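Local coordinates for protein teicoplanin pseudoaglycone deacetylases Orf2 (Actinoplanes teichomyceticus, PDB 3DFF) that probably removes the acetyl group from the teicoplanin pseudoaglycone as a zinc-dependent deacetylase in the biosynthesis of this lipoglycopeptide antibiotic, at residues Asn241-Phe244 and Asp245-Asp248; Leu73-Arg76 and Lys77-Ile80. All coordinates share one frame; numbering follows the deposited sequence.

Interaction 2 comes first along the chain, in helix 71-85, which precedes strand 89-92 in the chain; interaction 1 follows much later, at the start of helix 243-254, just ahead of strand 263-269. Their centres lie 23 Å apart and their nearest atoms about 12 Å, so they do not touch. Each is a local contact between residues close in sequence. Residues 73-80 stand beside the zinc site, where Arg75 comes close to the zinc ligand His16. Residues 241-248, the lead-in and first turns of helix 243-254, lie farther from the centre of the chain. Interaction 2 thus borders the zinc site of this PIG-L family chain, while interaction 1 belongs to the packing of helix 243-254 on helix 216-226.

Interaction 1 (Asn241-Phe244 and Asp245-Asp248); sequences NNLF and DRLD
The side-chain oxygen of Asn242 is gripped twice by Arg246, one helical turn further on. Arg246 NE donates to Asn242 OD1 at 2.7 Å and Arg246 NH2 to the same Asn242 OD1 at 3.0 Å, the NE bond being the straighter. Both nitrogens reach the oxygen from one face of the amide, whose plane is turned 51° against the guanidinium, yet OD1 itself lies almost in the guanidinium plane. A bend at chi3 (-80°) folds the arginine back toward the start of the helix and lays one guanidinium face over Leu243 CA. NH2 has a second acceptor in Leu236 O, which ties this end of the helix to the preceding segment.

The backbone bonds are those of a regular alpha-helix, Arg246 N to Asn242 O (2.9 Å) being the first; Leu247 N to Leu243 O and Asp248 N to Phe244 O follow. On the apolar side, Leu247 CD1 meets Leu243 CG at 4.0 Å and approaches the Phe244 ring obliquely, 4.2 Å from Phe244 CD1. Phe223 of helix 216-226 stacks on Phe244; separately, Arg219 of the same helix makes a salt bridge with Asp248.

Asn242 holds the N-cap position but makes no capping bond with its side chain, which is engaged by the arginine; Asn237 OD1 instead accepts from Leu243 N. The arrangement is that of the N-terminal end of an alpha-helix, with an i to i+4 Asn-Arg side-chain pair starting from the N-cap residue and with leucine and phenylalanine packed on helix 216-226.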
ATOM      1  N   ASN A 241      14.704  -7.437  14.627  1.00 41.22           N
ATOM      2  CA  ASN A 241      13.406  -7.752  15.223  1.00 39.60           C
ATOM      3  C   ASN A 241      12.751  -6.521  15.856  1.00 37.95           C
ATOM      4  O   ASN A 241      12.213  -6.580  16.965  1.00 37.99           O
ATOM      5  CB  ASN A 241      13.542  -8.874  16.249  1.00 40.08           C
ATOM      6  CG  ASN A 241      12.249  -9.613  16.462  1.00 41.83           C
ATOM      7  OD1 ASN A 241      11.495  -9.310  17.384  1.00 44.66           O
ATOM      8  ND2 ASN A 241      11.969 -10.576  15.589  1.00 43.45           N
ATOM      9  N   ASN A 242      12.785  -5.410  15.129  1.00 35.70           N
ATOM     10  CA  ASN A 242      12.513  -4.103  15.720  1.00 33.46           C
ATOM     11  C   ASN A 242      11.575  -3.208  14.908  1.00 31.27           C
ATOM     12  O   ASN A 242      11.703  -1.980  14.965  1.00 30.24           O
ATOM     13  CB  ASN A 242      13.841  -3.367  15.919  1.00 33.78           C
ATOM     14  CG  ASN A 242      14.535  -3.068  14.601  1.00 35.94           C
ATOM     15  OD1 ASN A 242      14.207  -3.664  13.572  1.00 37.37           O
ATOM     16  ND2 ASN A 242      15.490  -2.138  14.620  1.00 37.16           N
ATOM     17  N   LEU A 243      10.652  -3.801  14.148  1.00 28.69           N
ATOM     18  CA  LEU A 243       9.708  -2.992  13.361  1.00 26.67           C
ATOM     19  C   LEU A 243       9.005  -1.929  14.195  1.00 25.57           C
ATOM     20  O   LEU A 243       9.009  -0.757  13.832  1.00 25.15           O
ATOM     21  CB  LEU A 243       8.666  -3.860  12.638  1.00 26.69           C
ATOM     22  CG  LEU A 243       7.587  -3.071  11.865  1.00 25.23           C
ATOM     23  CD1 LEU A 243       8.127  -2.448  10.576  1.00 25.36           C
ATOM     24  CD2 LEU A 243       6.357  -3.936  11.576  1.00 26.38           C
ATOM     25  N   PHE A 244       8.389  -2.327  15.299  1.00 24.89           N
ATOM     26  CA  PHE A 244       7.596  -1.372  16.070  1.00 24.86           C
ATOM     27  C   PHE A 244       8.475  -0.288  16.692  1.00 24.85           C
ATOM     28  O   PHE A 244       8.076   0.875  16.756  1.00 23.96           O
ATOM     29  CB  PHE A 244       6.689  -2.080  17.078  1.00 25.12           C
ATOM     30  CG  PHE A 244       5.643  -2.950  16.421  1.00 25.52           C
ATOM     31  CD1 PHE A 244       4.841  -2.433  15.411  1.00 23.91           C
ATOM     32  CD2 PHE A 244       5.493  -4.284  16.776  1.00 27.95           C
ATOM     33  CE1 PHE A 244       3.885  -3.215  14.776  1.00 25.20           C
ATOM     34  CE2 PHE A 244       4.529  -5.081  16.147  1.00 28.14           C
ATOM     35  CZ  PHE A 244       3.727  -4.534  15.138  1.00 26.44           C
ATOM     36  N   ASP A 245       9.687  -0.658  17.102  1.00 25.36           N
ATOM     37  CA  ASP A 245      10.650   0.347  17.580  1.00 25.11           C
ATOM     38  C   ASP A 245      10.992   1.374  16.497  1.00 24.67           C
ATOM     39  O   ASP A 245      11.049   2.575  16.761  1.00 24.11           O
ATOM     40  CB  ASP A 245      11.924  -0.326  18.095  1.00 26.46           C
ATOM     41  CG  ASP A 245      11.725  -0.984  19.432  1.00 27.49           C
ATOM     42  OD1 ASP A 245      10.634  -0.836  20.030  1.00 31.75           O
ATOM     43  OD2 ASP A 245      12.670  -1.649  19.899  1.00 32.36           O
ATOM     44  N   ARG A 246      11.221   0.888  15.280  1.00 23.81           N
ATOM     45  CA  ARG A 246      11.552   1.762  14.162  1.00 23.67           C
ATOM     46  C   ARG A 246      10.380   2.639  13.784  1.00 22.67           C
ATOM     47  O   ARG A 246      10.562   3.806  13.474  1.00 22.95           O
ATOM     48  CB  ARG A 246      12.030   0.938  12.966  1.00 24.22           C
ATOM     49  CG  ARG A 246      13.496   0.540  13.075  1.00 26.62           C
ATOM     50  CD  ARG A 246      13.940  -0.215  11.859  1.00 30.34           C
ATOM     51  NE  ARG A 246      13.512  -1.608  11.932  1.00 34.22           N
ATOM     52  CZ  ARG A 246      12.706  -2.204  11.058  1.00 35.04           C
ATOM     53  NH1 ARG A 246      12.239  -1.533  10.015  1.00 37.11           N
ATOM     54  NH2 ARG A 246      12.387  -3.478  11.221  1.00 35.21           N
ATOM     55  N   LEU A 247       9.172   2.081  13.838  1.00 22.60           N
ATOM     56  CA  LEU A 247       7.970   2.888  13.593  1.00 21.52           C
ATOM     57  C   LEU A 247       7.759   3.956  14.673  1.00 20.87           C
ATOM     58  O   LEU A 247       7.416   5.090  14.365  1.00 21.12           O
ATOM     59  CB  LEU A 247       6.736   1.990  13.467  1.00 21.08           C
ATOM     60  CG  LEU A 247       6.724   1.014  12.281  1.00 21.77           C
ATOM     61  CD1 LEU A 247       5.386   0.279  12.273  1.00 22.04           C
ATOM     62  CD2 LEU A 247       6.956   1.698  10.937  1.00 23.97           C
ATOM     63  N   ASP A 248       7.987   3.583  15.931  1.00 21.79           N
ATOM     64  CA  ASP A 248       7.864   4.527  17.049  1.00 21.98           C
ATOM     65  C   ASP A 248       8.890   5.661  16.931  1.00 22.22           C
ATOM     66  O   ASP A 248       8.552   6.820  17.159  1.00 22.62           O
ATOM     67  CB  ASP A 248       8.064   3.792  18.373  1.00 22.46           C
ATOM     68  CG  ASP A 248       6.789   3.115  18.882  1.00 22.54           C
ATOM     69  OD1 ASP A 248       5.675   3.497  18.464  1.00 26.38           O
ATOM     70  OD2 ASP A 248       6.912   2.208  19.737  1.00 28.14           O
TER

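Interaction 2 (Leu73-Arg76 and Lys77-Ile80); sequences LYRR and KEDI
At the edge of the Arg75 guanidinium, in its plane, a water joins the arginine to Glu78, three residues further along the helix. The flat group also makes a cation-pi interaction with Trp63. The water accepts from Arg75 NE at 2.8 Å and donates to Glu78 OE1 at 2.8 Å, thereby spanning the 5.0 Å between Arg75 NE and Glu78 OE1; the opposite charges are linked without direct contact. Glu78 is extended beyond CG (chi2 175°), which carries its carboxylate out to the water. Ser231 OG is a second partner of OE1, while Arg75 NH2 is bonded to Leu17 O.

A second pairing joins Leu73 and Lys77 at the outer side of the helix. Lys77 CE packs 4.1 Å from Leu73 CD1, the two side chains meeting at a slant. Here the lysine contributes its hydrocarbon stem, drawn out nearly straight (chi3 174°), and its CG lies 3.4 Å from Leu73 O.

Four backbone bonds of the alpha-helical i to i+4 type run through the two turns, among them Lys77 N to Leu73 O at 3.0 Å and Ile80 N to Arg76 O at 3.0 Å. Ile80 CG1 rests 3.3 Å from Arg76 O. Asp79 OD2 is hydrogen-bonded to His92 NE2 in strand 89-92, and Asp79 OD1 to Tyr229 OH from elsewhere in the chain.

Arg75 lies close to His16, a zinc ligand, and a tetraethylene glycol molecule, probably from the crystallisation liquor, is bonded to its NH2. The water relays a hydrogen bond between two oppositely charged groups and, with Leu17 O and Trp63, probably fixes the orientation of the guanidinium beside the metal site.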
ATOM      1  N   LEU A  73      -4.623 -16.175  -1.058  1.00 19.81           N
ATOM      2  CA  LEU A  73      -5.682 -16.519  -0.099  1.00 20.96           C
ATOM      3  C   LEU A  73      -5.222 -16.289   1.343  1.00 20.42           C
ATOM      4  O   LEU A  73      -5.935 -15.651   2.118  1.00 21.36           O
ATOM      5  CB  LEU A  73      -6.185 -17.965  -0.282  1.00 21.26           C
ATOM      6  CG  LEU A  73      -7.362 -18.384   0.604  1.00 23.77           C
ATOM      7  CD1 LEU A  73      -8.588 -17.497   0.345  1.00 25.00           C
ATOM      8  CD2 LEU A  73      -7.683 -19.840   0.371  1.00 23.35           C
ATOM      9  N   TYR A  74      -4.032 -16.788   1.690  1.00 20.51           N
ATOM     10  CA  TYR A  74      -3.478 -16.595   3.036  1.00 21.52           C
ATOM     11  C   TYR A  74      -3.409 -15.109   3.363  1.00 20.66           C
ATOM     12  O   TYR A  74      -3.829 -14.686   4.441  1.00 20.31           O
ATOM     13  CB  TYR A  74      -2.082 -17.210   3.179  1.00 22.89           C
ATOM     14  CG  TYR A  74      -2.059 -18.686   3.526  1.00 26.46           C
ATOM     15  CD1 TYR A  74      -2.125 -19.651   2.525  1.00 28.29           C
ATOM     16  CD2 TYR A  74      -1.943 -19.114   4.848  1.00 28.25           C
ATOM     17  CE1 TYR A  74      -2.109 -21.013   2.816  1.00 28.98           C
ATOM     18  CE2 TYR A  74      -1.918 -20.494   5.157  1.00 28.68           C
ATOM     19  CZ  TYR A  74      -2.004 -21.428   4.127  1.00 29.21           C
ATOM     20  OH  TYR A  74      -1.985 -22.779   4.404  1.00 30.17           O
ATOM     21  N   ARG A  75      -2.909 -14.309   2.423  1.00 18.95           N
ATOM     22  CA  ARG A  75      -2.721 -12.884   2.655  1.00 18.17           C
ATOM     23  C   ARG A  75      -4.036 -12.121   2.720  1.00 17.41           C
ATOM     24  O   ARG A  75      -4.184 -11.143   3.471  1.00 17.58           O
ATOM     25  CB  ARG A  75      -1.780 -12.295   1.592  1.00 18.56           C
ATOM     26  CG  ARG A  75      -0.354 -12.806   1.728  1.00 19.13           C
ATOM     27  CD  ARG A  75       0.599 -11.989   0.865  1.00 20.04           C
ATOM     28  NE  ARG A  75       0.741 -10.623   1.361  1.00 22.34           N
ATOM     29  CZ  ARG A  75       1.417  -9.667   0.724  1.00 24.20           C
ATOM     30  NH1 ARG A  75       1.984  -9.928  -0.444  1.00 24.91           N
ATOM     31  NH2 ARG A  75       1.505  -8.448   1.238  1.00 23.54           N
ATOM     32  N   ARG A  76      -5.016 -12.572   1.935  1.00 16.64           N
ATOM     33  CA  ARG A  76      -6.326 -11.965   1.988  1.00 17.46           C
ATOM     34  C   ARG A  76      -6.937 -12.201   3.357  1.00 17.37           C
ATOM     35  O   ARG A  76      -7.552 -11.285   3.906  1.00 18.57           O
ATOM     36  CB  ARG A  76      -7.257 -12.561   0.937  1.00 16.86           C
ATOM     37  CG  ARG A  76      -7.101 -11.919  -0.426  1.00 16.79           C
ATOM     38  CD  ARG A  76      -8.108 -12.553  -1.385  1.00 19.07           C
ATOM     39  NE  ARG A  76      -8.026 -11.958  -2.715  1.00 19.96           N
ATOM     40  CZ  ARG A  76      -9.013 -12.002  -3.607  1.00 21.62           C
ATOM     41  NH1 ARG A  76     -10.169 -12.572  -3.284  1.00 24.03           N
ATOM     42  NH2 ARG A  76      -8.864 -11.453  -4.798  1.00 23.15           N
ATOM     43  N   LYS A  77      -6.783 -13.416   3.889  1.00 18.69           N
ATOM     44  CA  LYS A  77      -7.330 -13.722   5.228  1.00 18.88           C
ATOM     45  C   LYS A  77      -6.656 -12.882   6.307  1.00 19.18           C
ATOM     46  O   LYS A  77      -7.332 -12.372   7.206  1.00 19.90           O
ATOM     47  CB  LYS A  77      -7.229 -15.211   5.558  1.00 19.79           C
ATOM     48  CG  LYS A  77      -8.157 -16.054   4.696  1.00 22.05           C
ATOM     49  CD  LYS A  77      -8.086 -17.523   5.081  1.00 28.12           C
ATOM     50  CE  LYS A  77      -9.134 -18.315   4.314  1.00 30.72           C
ATOM     51  NZ  LYS A  77      -8.956 -19.781   4.507  1.00 32.66           N
ATOM     52  N   GLU A  78      -5.340 -12.694   6.193  1.00 18.91           N
ATOM     53  CA  GLU A  78      -4.616 -11.805   7.115  1.00 18.90           C
ATOM     54  C   GLU A  78      -5.149 -10.385   7.067  1.00 18.54           C
ATOM     55  O   GLU A  78      -5.329  -9.745   8.115  1.00 18.71           O
ATOM     56  CB  GLU A  78      -3.119 -11.768   6.791  1.00 18.66           C
ATOM     57  CG  GLU A  78      -2.381 -13.020   7.105  1.00 21.07           C
ATOM     58  CD  GLU A  78      -0.932 -12.987   6.654  1.00 20.34           C
ATOM     59  OE1 GLU A  78      -0.496 -12.029   5.967  1.00 19.65           O
ATOM     60  OE2 GLU A  78      -0.239 -13.966   6.970  1.00 22.82           O
ATOM     61  N   ASP A  79      -5.388  -9.884   5.852  1.00 18.00           N
ATOM     62  CA  ASP A  79      -5.860  -8.528   5.647  1.00 17.79           C
ATOM     63  C   ASP A  79      -7.241  -8.335   6.277  1.00 18.65           C
ATOM     64  O   ASP A  79      -7.525  -7.306   6.890  1.00 19.38           O
ATOM     65  CB  ASP A  79      -5.906  -8.229   4.151  1.00 17.76           C
ATOM     66  CG  ASP A  79      -6.219  -6.784   3.841  1.00 19.23           C
ATOM     67  OD1 ASP A  79      -5.432  -5.872   4.227  1.00 19.27           O
ATOM     68  OD2 ASP A  79      -7.243  -6.540   3.177  1.00 19.40           O
ATOM     69  N   ILE A  80      -8.102  -9.339   6.132  1.00 19.06           N
ATOM     70  CA  ILE A  80      -9.438  -9.242   6.707  1.00 19.74           C
ATOM     71  C   ILE A  80      -9.361  -9.212   8.239  1.00 19.45           C
ATOM     72  O   ILE A  80     -10.063  -8.412   8.860  1.00 21.41           O
ATOM     73  CB  ILE A  80     -10.324 -10.393   6.216  1.00 18.99           C
ATOM     74  CG1 ILE A  80     -10.559 -10.237   4.703  1.00 19.37           C
ATOM     75  CG2 ILE A  80     -11.664 -10.440   6.979  1.00 22.12           C
ATOM     76  CD1 ILE A  80     -11.161 -11.498   4.052  1.00 20.49           C
TER
HETATM   77  O   HOH W   1      -0.108 -10.063   3.969  1.00 28.86           O